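Local coordinates for protein alpha-1,3-glucanase (Bacillus circulans, PDB 5ZRU) that hydrolyses alpha-1,3-glucan through the GH87 catalytic unit contained in this chain, the complete protein probably binding carbohydrate through further domains as well, at residues L277-Y283 / S309-W315; E174-I180 / M248-H254; S15-T19 / N343-R347. All coordinates share one frame; numbering follows the deposited sequence.

Contact 1: L277-Y283 / S309-W315; sequences LDFSHIY and SKVHNVW. With ZN (zinc ion), chain F; CA (calcium ion), chain L; PE5 (3,6,9,12,15,18,21,24-octaoxahexacosan-1-ol), chain C.
Asp278 and His312 reach from neighbouring parallel strands to one zinc ion, bound by Asp278 OD2 at 2.0 Å and by His312 NE2 at 2.1 Å. His3, from near the start of the chain, and a water complete the ligands, and the same water lies 3.1 Å from Ser280 OG. Besides the zinc bond, two contacts hold the imidazole of His312. Its ND1 donates to Asn313 OD1 at 2.8 Å, almost straight (172°) and in the ring plane, which helps to fix the ring's rotation; Ser280 CB sits over one face, 3.4 Å from the ring centroid. With chi1 at 67°, CG lies between the backbone N and the carbonyl carbon, and NE2 thereby swings toward Asp278. Beneath, the packing is tight. Leu277 O, Lys310 O and Phe279 O take the amides of Lys310, Phe279 and His312 in a regular parallel ladder, while on the opposite face Phe279 CD1 rests 3.9 Å from Val314 CG1, which comes in at the ring edge. The corner at His281 and Asn313 is looser and partly exposed: the bond from His281 N to Asn313 O is bent, and the donor stands above the carbonyl plane. There Asn313 CB covers one face of the His281 ring, whose NE2 binds a calcium ion 2.2 Å away that also carries two waters. Past the corner the buried packing resumes, with the Tyr283 ring pointing its edge at the face of the Trp315 five-membered ring, planes 88° apart. Tyr283 OH is hydrogen-bonded to Glu317. In-register parallel strands that turn the same corner together, one coil upon the next, are the mark of the right-handed parallel beta-helix of pectate-lyase-like proteins, here with a zinc site on one face.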
loop_
_atom_site.group_PDB
_atom_site.type_symbol
_atom_site.label_atom_id
_atom_site.label_comp_id
_atom_site.label_asym_id
_atom_site.label_seq_id
_atom_site.Cartn_x
_atom_site.Cartn_y
_atom_site.Cartn_z
ATOM N N LEU A 277 22.904 1.442 -3.040
ATOM C CA LEU A 277 22.165 2.332 -3.918
ATOM C C LEU A 277 21.388 3.329 -3.068
ATOM O O LEU A 277 20.983 3.028 -1.941
ATOM C CB LEU A 277 21.232 1.550 -4.846
ATOM C CG LEU A 277 20.029 0.792 -4.295
ATOM C CD1 LEU A 277 18.812 1.700 -4.247
ATOM C CD2 LEU A 277 19.740 -0.447 -5.159
ATOM N N ASP A 278 21.218 4.535 -3.607
ATOM C CA ASP A 278 20.400 5.573 -2.986
ATOM C C ASP A 278 19.547 6.158 -4.097
ATOM O O ASP A 278 20.074 6.770 -5.033
ATOM C CB ASP A 278 21.250 6.662 -2.320
ATOM C CG ASP A 278 20.397 7.652 -1.530
ATOM O OD1 ASP A 278 19.956 7.307 -0.425
ATOM O OD2 ASP A 278 20.129 8.761 -2.029
ATOM N N PHE A 279 18.238 5.934 -4.017
ATOM C CA PHE A 279 17.309 6.298 -5.080
ATOM C C PHE A 279 16.229 7.147 -4.438
ATOM O O PHE A 279 15.605 6.708 -3.467
ATOM C CB PHE A 279 16.720 5.030 -5.724
ATOM C CG PHE A 279 15.898 5.284 -6.951
ATOM C CD1 PHE A 279 14.614 5.810 -6.853
ATOM C CD2 PHE A 279 16.397 4.958 -8.211
ATOM C CE1 PHE A 279 13.846 6.043 -7.997
ATOM C CE2 PHE A 279 15.632 5.189 -9.361
ATOM C CZ PHE A 279 14.363 5.729 -9.247
ATOM N N SER A 280 16.002 8.355 -4.962
ATOM C CA SER A 280 15.109 9.241 -4.228
ATOM C C SER A 280 14.478 10.282 -5.135
ATOM O O SER A 280 14.984 10.589 -6.219
ATOM C CB SER A 280 15.839 9.958 -3.083
ATOM O OG SER A 280 16.836 10.846 -3.572
ATOM N N HIS A 281 13.351 10.821 -4.645
ATOM C CA HIS A 281 12.781 12.096 -5.093
ATOM C C HIS A 281 12.231 12.006 -6.513
ATOM O O HIS A 281 12.443 12.890 -7.348
ATOM C CB HIS A 281 13.795 13.230 -4.939
ATOM C CG HIS A 281 13.956 13.650 -3.514
ATOM N ND1 HIS A 281 12.903 14.139 -2.769
ATOM C CD2 HIS A 281 15.017 13.592 -2.678
ATOM C CE1 HIS A 281 13.318 14.393 -1.541
ATOM N NE2 HIS A 281 14.597 14.072 -1.462
ATOM N N ILE A 282 11.480 10.933 -6.760
ATOM C CA ILE A 282 10.937 10.621 -8.075
ATOM C C ILE A 282 9.537 10.072 -7.886
ATOM O O ILE A 282 9.284 9.318 -6.937
ATOM C CB ILE A 282 11.843 9.605 -8.803
ATOM C CG1 ILE A 282 13.129 10.296 -9.264
ATOM C CG2 ILE A 282 11.133 8.939 -9.976
ATOM C CD1 ILE A 282 14.274 9.354 -9.475
ATOM N N TYR A 283 8.621 10.472 -8.766
ATOM C CA TYR A 283 7.338 9.801 -8.938
ATOM C C TYR A 283 7.437 8.822 -10.106
ATOM O O TYR A 283 8.013 9.150 -11.146
ATOM C CB TYR A 283 6.221 10.818 -9.195
ATOM C CG TYR A 283 4.941 10.187 -9.673
ATOM C CD1 TYR A 283 4.031 9.642 -8.771
ATOM C CD2 TYR A 283 4.635 10.131 -11.032
ATOM C CE1 TYR A 283 2.853 9.049 -9.207
ATOM C CE2 TYR A 283 3.457 9.531 -11.476
ATOM C CZ TYR A 283 2.573 9.002 -10.562
ATOM O OH TYR A 283 1.400 8.416 -11.001
ATOM N N SER A 309 21.321 0.102 1.524
ATOM C CA SER A 309 20.758 0.971 0.500
ATOM C C SER A 309 19.538 1.720 1.034
ATOM O O SER A 309 18.967 1.376 2.067
ATOM C CB SER A 309 20.388 0.168 -0.745
ATOM O OG SER A 309 21.548 -0.414 -1.334
ATOM N N LYS A 310 19.162 2.784 0.326
ATOM C CA LYS A 310 17.945 3.515 0.644
ATOM C C LYS A 310 17.182 3.807 -0.634
ATOM O O LYS A 310 17.772 4.256 -1.621
ATOM C CB LYS A 310 18.239 4.843 1.350
ATOM C CG LYS A 310 18.953 4.757 2.674
ATOM C CD LYS A 310 18.555 5.961 3.529
ATOM C CE LYS A 310 19.084 5.858 4.952
ATOM N NZ LYS A 310 20.526 6.197 5.042
ATOM N N VAL A 311 15.877 3.561 -0.612
ATOM C CA VAL A 311 14.954 4.134 -1.585
ATOM C C VAL A 311 14.013 5.001 -0.767
ATOM O O VAL A 311 13.274 4.486 0.083
ATOM C CB VAL A 311 14.187 3.072 -2.389
ATOM C CG1 VAL A 311 13.319 3.745 -3.474
ATOM C CG2 VAL A 311 15.147 2.057 -3.003
ATOM N N HIS A 312 14.064 6.316 -0.969
ATOM C CA HIS A 312 13.362 7.197 -0.054
ATOM C C HIS A 312 12.764 8.379 -0.801
ATOM O O HIS A 312 13.246 8.775 -1.862
ATOM C CB HIS A 312 14.302 7.682 1.065
ATOM C CG HIS A 312 15.404 8.585 0.598
ATOM N ND1 HIS A 312 15.260 9.954 0.520
ATOM C CD2 HIS A 312 16.679 8.317 0.216
ATOM C CE1 HIS A 312 16.394 10.493 0.108
ATOM N NE2 HIS A 312 17.271 9.523 -0.082
ATOM N N ASN A 313 11.682 8.919 -0.245
ATOM C CA ASN A 313 10.996 10.055 -0.859
ATOM C C ASN A 313 10.633 9.745 -2.312
ATOM O O ASN A 313 10.910 10.516 -3.231
ATOM C CB ASN A 313 11.855 11.320 -0.764
ATOM C CG ASN A 313 12.076 11.758 0.668
ATOM O OD1 ASN A 313 12.988 11.281 1.346
ATOM N ND2 ASN A 313 11.241 12.676 1.135
ATOM N N VAL A 314 10.038 8.575 -2.526
ATOM C CA VAL A 314 9.524 8.229 -3.844
ATOM C C VAL A 314 8.011 8.074 -3.746
ATOM O O VAL A 314 7.436 7.897 -2.667
ATOM C CB VAL A 314 10.172 6.951 -4.429
ATOM C CG1 VAL A 314 11.673 7.153 -4.681
ATOM C CG2 VAL A 314 9.914 5.723 -3.528
ATOM N N TRP A 315 7.370 8.141 -4.908
ATOM C CA TRP A 315 5.921 8.045 -5.044
ATOM C C TRP A 315 5.689 7.093 -6.210
ATOM O O TRP A 315 6.031 7.423 -7.349
ATOM C CB TRP A 315 5.323 9.429 -5.308
ATOM C CG TRP A 315 3.827 9.544 -5.201
ATOM C CD1 TRP A 315 2.919 8.523 -5.116
ATOM C CD2 TRP A 315 3.071 10.761 -5.166
ATOM N NE1 TRP A 315 1.641 9.037 -5.021
ATOM C CE2 TRP A 315 1.713 10.409 -5.049
ATOM C CE3 TRP A 315 3.415 12.121 -5.223
ATOM C CZ2 TRP A 315 0.692 11.367 -4.990
ATOM C CZ3 TRP A 315 2.400 13.075 -5.153
ATOM C CH2 TRP A 315 1.058 12.691 -5.032
HETATM ZN ZN ZN F . 19.274 9.843 -0.565
HETATM CA CA CA L . 16.015 14.492 0.135
HETATM C C48 PE5 C . 0.771 5.884 -20.459
HETATM C C50 PE5 C . -0.197 5.152 -19.522
HETATM O O1 PE5 C . -1.515 5.297 -19.982
HETATM C C1 PE5 C . -2.480 4.606 -19.238
HETATM C C2 PE5 C . -3.892 4.985 -19.692
HETATM O O2 PE5 C . -4.130 6.337 -19.417
HETATM C C3 PE5 C . -5.330 6.858 -19.913
HETATM C C4 PE5 C . -5.415 8.356 -19.591
HETATM O O3 PE5 C . -5.290 8.555 -18.208
HETATM C C5 PE5 C . -5.435 9.873 -17.750
HETATM C C6 PE5 C . -4.299 10.237 -16.783
HETATM O O4 PE5 C . -4.606 9.900 -15.454
HETATM C C7 PE5 C . -3.553 9.361 -14.697
HETATM C C8 PE5 C . -2.327 10.275 -14.755
HETATM O O5 PE5 C . -1.207 9.576 -14.314
HETATM C C9 PE5 C . 0.020 10.207 -14.565
HETATM C C10 PE5 C . 0.551 10.778 -13.258
HETATM O O6 PE5 C . 0.821 12.138 -13.424
HETATM C C11 PE5 C . 0.864 12.875 -12.237
HETATM C C12 PE5 C . 0.870 14.365 -12.546
HETATM O O7 PE5 C . 2.068 14.875 -12.048
HETATM C C13 PE5 C . 1.972 16.131 -11.442
HETATM C C14 PE5 C . 3.336 16.810 -11.534
HETATM O O8 PE5 C . 3.919 16.457 -12.756
HETATM C C15 PE5 C . 5.217 16.942 -12.980
HETATM C C16 PE5 C . 5.206 17.887 -14.190
HETATM O O52 PE5 C . 5.801 17.280 -15.304
HETATM O O HOH W 1 19.142 11.671 -1.633
HETATM O O HOH W 2 15.700 13.489 2.084
HETATM O O HOH W 3 18.078 13.568 -0.594
#

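Contact 2: E174-I180 / M248-H254; sequences EAVPAAI and MGAGIWH. With PE5 (3,6,9,12,15,18,21,24-octaoxahexacosan-1-ol), chain C.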
loop_
_atom_site.group_PDB
_atom_site.type_symbol
_atom_site.label_atom_id
_atom_site.label_comp_id
_atom_site.label_asym_id
_atom_site.label_seq_id
_atom_site.Cartn_x
_atom_site.Cartn_y
_atom_site.Cartn_z
ATOM N N GLU A 174 -1.071 19.754 0.027
ATOM C CA GLU A 174 0.221 20.014 0.644
ATOM C C GLU A 174 0.934 21.122 -0.114
ATOM O O GLU A 174 0.694 21.337 -1.305
ATOM C CB GLU A 174 1.095 18.751 0.657
ATOM C CG GLU A 174 1.471 18.255 -0.722
ATOM C CD GLU A 174 1.978 16.832 -0.694
ATOM O OE1 GLU A 174 1.136 15.907 -0.743
ATOM O OE2 GLU A 174 3.208 16.638 -0.611
ATOM N N ALA A 175 1.824 21.820 0.589
ATOM C CA ALA A 175 2.697 22.781 -0.071
ATOM C C ALA A 175 3.807 22.028 -0.790
ATOM O O ALA A 175 4.385 21.082 -0.251
ATOM C CB ALA A 175 3.286 23.761 0.944
ATOM N N VAL A 176 4.092 22.432 -2.020
ATOM C CA VAL A 176 5.075 21.748 -2.855
ATOM C C VAL A 176 6.380 22.535 -2.799
ATOM O O VAL A 176 6.391 23.713 -3.186
ATOM C CB VAL A 176 4.587 21.617 -4.302
ATOM C CG1 VAL A 176 5.719 21.103 -5.181
ATOM C CG2 VAL A 176 3.373 20.697 -4.372
ATOM N N PRO A 177 7.478 21.940 -2.347
ATOM C CA PRO A 177 8.761 22.642 -2.413
ATOM C C PRO A 177 9.230 22.754 -3.855
ATOM O O PRO A 177 8.845 21.971 -4.730
ATOM C CB PRO A 177 9.702 21.761 -1.576
ATOM C CG PRO A 177 9.101 20.396 -1.640
ATOM C CD PRO A 177 7.609 20.568 -1.817
ATOM N N ALA A 178 10.057 23.767 -4.104
ATOM C CA ALA A 178 10.639 23.911 -5.433
ATOM C C ALA A 178 11.446 22.666 -5.804
ATOM O O ALA A 178 11.808 21.844 -4.955
ATOM C CB ALA A 178 11.530 25.153 -5.506
ATOM N N ALA A 179 11.696 22.518 -7.107
ATOM C CA ALA A 179 12.515 21.419 -7.603
ATOM C C ALA A 179 13.863 21.371 -6.893
ATOM O O ALA A 179 14.489 22.403 -6.626
ATOM C CB ALA A 179 12.730 21.561 -9.112
ATOM N N ILE A 180 14.305 20.157 -6.590
ATOM C CA ILE A 180 15.626 19.955 -6.010
ATOM C C ILE A 180 16.686 20.227 -7.067
ATOM O O ILE A 180 16.592 19.737 -8.204
ATOM C CB ILE A 180 15.764 18.533 -5.454
ATOM C CG1 ILE A 180 14.752 18.313 -4.330
ATOM C CG2 ILE A 180 17.199 18.292 -4.920
ATOM C CD1 ILE A 180 14.569 16.871 -3.971
ATOM N N MET A 248 18.882 10.528 -8.225
ATOM C CA MET A 248 18.033 11.483 -7.529
ATOM C C MET A 248 17.266 12.323 -8.535
ATOM O O MET A 248 17.863 12.865 -9.469
ATOM C CB MET A 248 18.851 12.409 -6.613
ATOM C CG MET A 248 17.981 13.279 -5.697
ATOM S SD MET A 248 18.929 14.568 -4.843
ATOM C CE MET A 248 19.213 15.708 -6.190
ATOM N N GLY A 249 15.955 12.448 -8.326
ATOM C CA GLY A 249 15.133 13.320 -9.134
ATOM C C GLY A 249 15.002 14.692 -8.498
ATOM O O GLY A 249 15.636 15.010 -7.489
ATOM N N ALA A 250 14.134 15.511 -9.090
ATOM C CA ALA A 250 13.909 16.861 -8.581
ATOM C C ALA A 250 12.783 16.937 -7.550
ATOM O O ALA A 250 12.470 18.035 -7.072
ATOM C CB ALA A 250 13.607 17.822 -9.739
ATOM N N GLY A 251 12.185 15.809 -7.182
ATOM C CA GLY A 251 11.096 15.797 -6.218
ATOM C C GLY A 251 9.910 14.991 -6.719
ATOM O O GLY A 251 9.644 14.908 -7.920
ATOM N N ILE A 252 9.175 14.386 -5.779
ATOM C CA ILE A 252 8.011 13.599 -6.190
ATOM C C ILE A 252 6.963 14.453 -6.892
ATOM O O ILE A 252 6.104 13.915 -7.599
ATOM C CB ILE A 252 7.378 12.849 -4.993
ATOM C CG1 ILE A 252 6.797 13.834 -3.961
ATOM C CG2 ILE A 252 8.393 11.890 -4.374
ATOM C CD1 ILE A 252 6.034 13.138 -2.805
ATOM N N TRP A 253 7.004 15.774 -6.718
ATOM C CA TRP A 253 6.077 16.670 -7.397
ATOM C C TRP A 253 6.643 17.240 -8.694
ATOM O O TRP A 253 5.965 18.041 -9.345
ATOM C CB TRP A 253 5.669 17.822 -6.456
ATOM C CG TRP A 253 4.686 17.371 -5.386
ATOM C CD1 TRP A 253 4.969 17.043 -4.087
ATOM C CD2 TRP A 253 3.273 17.175 -5.551
ATOM N NE1 TRP A 253 3.814 16.663 -3.432
ATOM C CE2 TRP A 253 2.762 16.733 -4.310
ATOM C CE3 TRP A 253 2.390 17.326 -6.631
ATOM C CZ2 TRP A 253 1.403 16.449 -4.114
ATOM C CZ3 TRP A 253 1.026 17.045 -6.433
ATOM C CH2 TRP A 253 0.555 16.611 -5.185
ATOM N N HIS A 254 7.871 16.878 -9.066
ATOM C CA HIS A 254 8.531 17.508 -10.206
ATOM C C HIS A 254 9.028 16.522 -11.247
ATOM O O HIS A 254 8.947 16.815 -12.443
ATOM C CB HIS A 254 9.705 18.379 -9.714
ATOM C CG HIS A 254 9.270 19.518 -8.846
ATOM N ND1 HIS A 254 8.735 20.680 -9.359
ATOM C CD2 HIS A 254 9.271 19.666 -7.501
ATOM C CE1 HIS A 254 8.430 21.498 -8.366
ATOM N NE2 HIS A 254 8.750 20.908 -7.228
HETATM C C48 PE5 C . 0.771 5.884 -20.459
HETATM C C50 PE5 C . -0.197 5.152 -19.522
HETATM O O1 PE5 C . -1.515 5.297 -19.982
HETATM C C1 PE5 C . -2.480 4.606 -19.238
HETATM C C2 PE5 C . -3.892 4.985 -19.692
HETATM O O2 PE5 C . -4.130 6.337 -19.417
HETATM C C3 PE5 C . -5.330 6.858 -19.913
HETATM C C4 PE5 C . -5.415 8.356 -19.591
HETATM O O3 PE5 C . -5.290 8.555 -18.208
HETATM C C5 PE5 C . -5.435 9.873 -17.750
HETATM C C6 PE5 C . -4.299 10.237 -16.783
HETATM O O4 PE5 C . -4.606 9.900 -15.454
HETATM C C7 PE5 C . -3.553 9.361 -14.697
HETATM C C8 PE5 C . -2.327 10.275 -14.755
HETATM O O5 PE5 C . -1.207 9.576 -14.314
HETATM C C9 PE5 C . 0.020 10.207 -14.565
HETATM C C10 PE5 C . 0.551 10.778 -13.258
HETATM O O6 PE5 C . 0.821 12.138 -13.424
HETATM C C11 PE5 C . 0.864 12.875 -12.237
HETATM C C12 PE5 C . 0.870 14.365 -12.546
HETATM O O7 PE5 C . 2.068 14.875 -12.048
HETATM C C13 PE5 C . 1.972 16.131 -11.442
HETATM C C14 PE5 C . 3.336 16.810 -11.534
HETATM O O8 PE5 C . 3.919 16.457 -12.756
HETATM C C15 PE5 C . 5.217 16.942 -12.980
HETATM C C16 PE5 C . 5.206 17.887 -14.190
HETATM O O52 PE5 C . 5.801 17.280 -15.304
HETATM O O HOH W 4 11.061 19.142 -4.850
#
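Val176 lays its CG2 methyl over one face of the Trp253 indole, 3.7 Å from the centroid of the five-membered ring, in a CH-pi contact. The other methyl, CG1, touches Trp253 CB at 3.5 Å, a fork set by chi1 of 171°, which turns CG1 away from the backbone N and toward the root of the tryptophan. The contact presses the linker that leaves the N-terminal beta-sandwich against a corner of the parallel beta-helix, just after strand 245-249. At the edge of the same indole, NE1 donates to Glu174 OE2 at 2.9 Å; the N-H meets the oxygen from above the carboxylate plane, and OE2 is at the same time in a salt bridge with Arg345. Since His141 and Trp315 pack edge-to-face with the indole, an alanine in place of Trp253 would probably open a gap among these rings, leave Val176 without its aromatic floor and Glu174 OE2 without its indole donor. Further along, His254 turns NE2 to Pro177 O at 2.7 Å, the acceptor nearly in the ring plane, while Ala179 packs its CB over one face of the imidazole. The following residue closes the linker onto the strand end: Ile180 N gives a straight bond (173°) to Ala250 O, and Ile180 CG2 meets Met248 CE at 3.5 Å. Gly251 fits the bend between these partners, because at its backbone angles a CB would be jammed against the carbonyl oxygen of Ala250. A bridging water fastens the two backbones once more, donating one hydrogen to Ala178 O at 2.8 Å and the other to Ala250 O at 2.9 Å.

Contact 3: S15-T19 / N343-R347; sequences SMPYT and NSRIR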
loop_
_atom_site.group_PDB
_atom_site.type_symbol
_atom_site.label_atom_id
_atom_site.label_comp_id
_atom_site.label_asym_id
_atom_site.label_seq_id
_atom_site.Cartn_x
_atom_site.Cartn_y
_atom_site.Cartn_z
ATOM N N SER A 15 4.317 10.533 9.093
ATOM C CA SER A 15 4.245 11.990 9.172
ATOM C C SER A 15 4.470 12.535 7.768
ATOM O O SER A 15 5.577 12.434 7.227
ATOM C CB SER A 15 5.273 12.554 10.154
ATOM O OG SER A 15 5.160 13.967 10.205
ATOM N N MET A 16 3.416 13.081 7.177
ATOM C CA MET A 16 3.405 13.514 5.791
ATOM C C MET A 16 3.043 14.988 5.714
ATOM O O MET A 16 2.411 15.528 6.629
ATOM C CB MET A 16 2.400 12.681 4.983
ATOM C CG MET A 16 2.857 11.248 4.773
ATOM S SD MET A 16 4.120 11.248 3.488
ATOM C CE MET A 16 4.796 9.608 3.685
ATOM N N PRO A 17 3.450 15.682 4.644
ATOM C CA PRO A 17 3.188 17.124 4.569
ATOM C C PRO A 17 1.776 17.475 4.146
ATOM O O PRO A 17 1.436 18.665 4.154
ATOM C CB PRO A 17 4.210 17.616 3.526
ATOM C CG PRO A 17 4.490 16.442 2.697
ATOM C CD PRO A 17 4.387 15.237 3.596
ATOM N N TYR A 18 0.951 16.496 3.776
ATOM C CA TYR A 18 -0.415 16.793 3.372
ATOM C C TYR A 18 -1.371 16.703 4.558
ATOM O O TYR A 18 -1.092 16.068 5.574
ATOM C CB TYR A 18 -0.876 15.855 2.244
ATOM C CG TYR A 18 -0.628 14.373 2.465
ATOM C CD1 TYR A 18 -1.424 13.630 3.326
ATOM C CD2 TYR A 18 0.393 13.714 1.787
ATOM C CE1 TYR A 18 -1.202 12.260 3.516
ATOM C CE2 TYR A 18 0.615 12.349 1.957
ATOM C CZ TYR A 18 -0.179 11.632 2.824
ATOM O OH TYR A 18 0.061 10.286 2.997
ATOM N N THR A 19 -2.508 17.375 4.423
ATOM C CA THR A 19 -3.638 17.171 5.307
ATOM C C THR A 19 -4.798 16.681 4.466
ATOM O O THR A 19 -4.846 16.908 3.250
ATOM C CB THR A 19 -4.045 18.452 6.060
ATOM O OG1 THR A 19 -4.414 19.467 5.116
ATOM C CG2 THR A 19 -2.902 18.934 6.944
ATOM N N ASN A 343 9.778 7.556 3.886
ATOM C CA ASN A 343 9.235 8.841 3.440
ATOM C C ASN A 343 8.586 8.729 2.063
ATOM O O ASN A 343 8.660 9.658 1.254
ATOM C CB ASN A 343 10.321 9.926 3.419
ATOM C CG ASN A 343 11.055 10.075 4.747
ATOM O OD1 ASN A 343 10.575 9.652 5.805
ATOM N ND2 ASN A 343 12.232 10.710 4.692
ATOM N N SER A 344 7.949 7.593 1.788
ATOM C CA SER A 344 7.487 7.290 0.442
ATOM C C SER A 344 5.986 7.030 0.414
ATOM O O SER A 344 5.330 6.836 1.440
ATOM C CB SER A 344 8.244 6.090 -0.133
ATOM O OG SER A 344 9.630 6.385 -0.219
ATOM N N ARG A 345 5.447 7.042 -0.800
ATOM C CA ARG A 345 4.022 6.864 -1.058
ATOM C C ARG A 345 3.901 5.705 -2.033
ATOM O O ARG A 345 4.327 5.806 -3.187
ATOM C CB ARG A 345 3.406 8.147 -1.612
ATOM C CG ARG A 345 3.628 9.341 -0.666
ATOM C CD ARG A 345 3.172 10.680 -1.273
ATOM N NE ARG A 345 3.765 11.808 -0.543
ATOM C CZ ARG A 345 3.280 13.049 -0.554
ATOM N NH1 ARG A 345 2.193 13.322 -1.253
ATOM N NH2 ARG A 345 3.871 14.017 0.148
ATOM N N ILE A 346 3.370 4.590 -1.559
ATOM C CA ILE A 346 3.373 3.347 -2.314
ATOM C C ILE A 346 1.914 2.931 -2.384
ATOM O O ILE A 346 1.352 2.450 -1.393
ATOM C CB ILE A 346 4.251 2.278 -1.655
ATOM C CG1 ILE A 346 5.676 2.821 -1.461
ATOM C CG2 ILE A 346 4.249 0.994 -2.495
ATOM C CD1 ILE A 346 6.523 2.055 -0.412
ATOM N N ARG A 347 1.272 3.178 -3.525
ATOM C CA ARG A 347 -0.187 3.198 -3.558
ATOM C C ARG A 347 -0.716 2.592 -4.844
ATOM O O ARG A 347 -0.047 2.609 -5.878
ATOM C CB ARG A 347 -0.735 4.629 -3.429
ATOM C CG ARG A 347 -0.232 5.400 -2.198
ATOM C CD ARG A 347 -0.914 6.771 -2.134
ATOM N NE ARG A 347 -0.516 7.552 -0.958
ATOM C CZ ARG A 347 -0.581 8.877 -0.903
ATOM N NH1 ARG A 347 -1.028 9.551 -1.965
ATOM N NH2 ARG A 347 -0.199 9.535 0.201
#
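Tyr18 and the arginines Arg345 and Arg347 meet where a loop of the N-terminal domain faces the beta-helix. From Tyr18 CB, a chi1 of 49° folds the ring back over its own backbone and carries it toward strand 345-347, with Met16 CB over one of its faces. Tyr18 CD2 then comes 3.6 Å from Arg345 NH1, and Tyr18 CE2 stands over the centre of the Arg345 guanidinium, the two planes 79° apart, so the ring offers its edge to the flat cation. Tyr18 CZ lies 3.4 Å from Arg347 NH2, and at the tip Tyr18 OH is 2.9 Å from Arg347 NH2. Around the tyrosine, Pro17 CG reaches the edge of the Arg345 guanidinium at NH2 (3.6 Å), and the bent Met16 chain brings CE 3.6 Å from Ser344 O. Both cations have acidic mates outside: Arg345 pairs with Glu174 and Arg347 with Glu139, while Arg347 NE is also bonded to Ser369 OG; this probably offsets the proximity of two positive charges. The arrangement is an interdomain seam, joining the beta-sandwich domain of this GH87 catalytic unit to strand 345-347 of its parallel beta-helix.

In the fold
The three contacts form a compact group, their centres about 12 to 13 Å apart. Along the chain contact 2 is complete before contact 1 begins, and both fall within the span from 15 to 347 that contact 3 brings together. Strands 245-249, 277-285, 310-317 and 345-347 are successive parallel neighbours on the beta-helix, so contact 1 is a rung between coils, flanked on one side by contact 2 and on the other by contact 3. The latter two tie the N-terminal beta-sandwich and its linker to these coils, and a shared salt bridge connects them directly. The zinc-bearing coils of the beta-helix are thus among those that the N-terminal domain and its linker pack against.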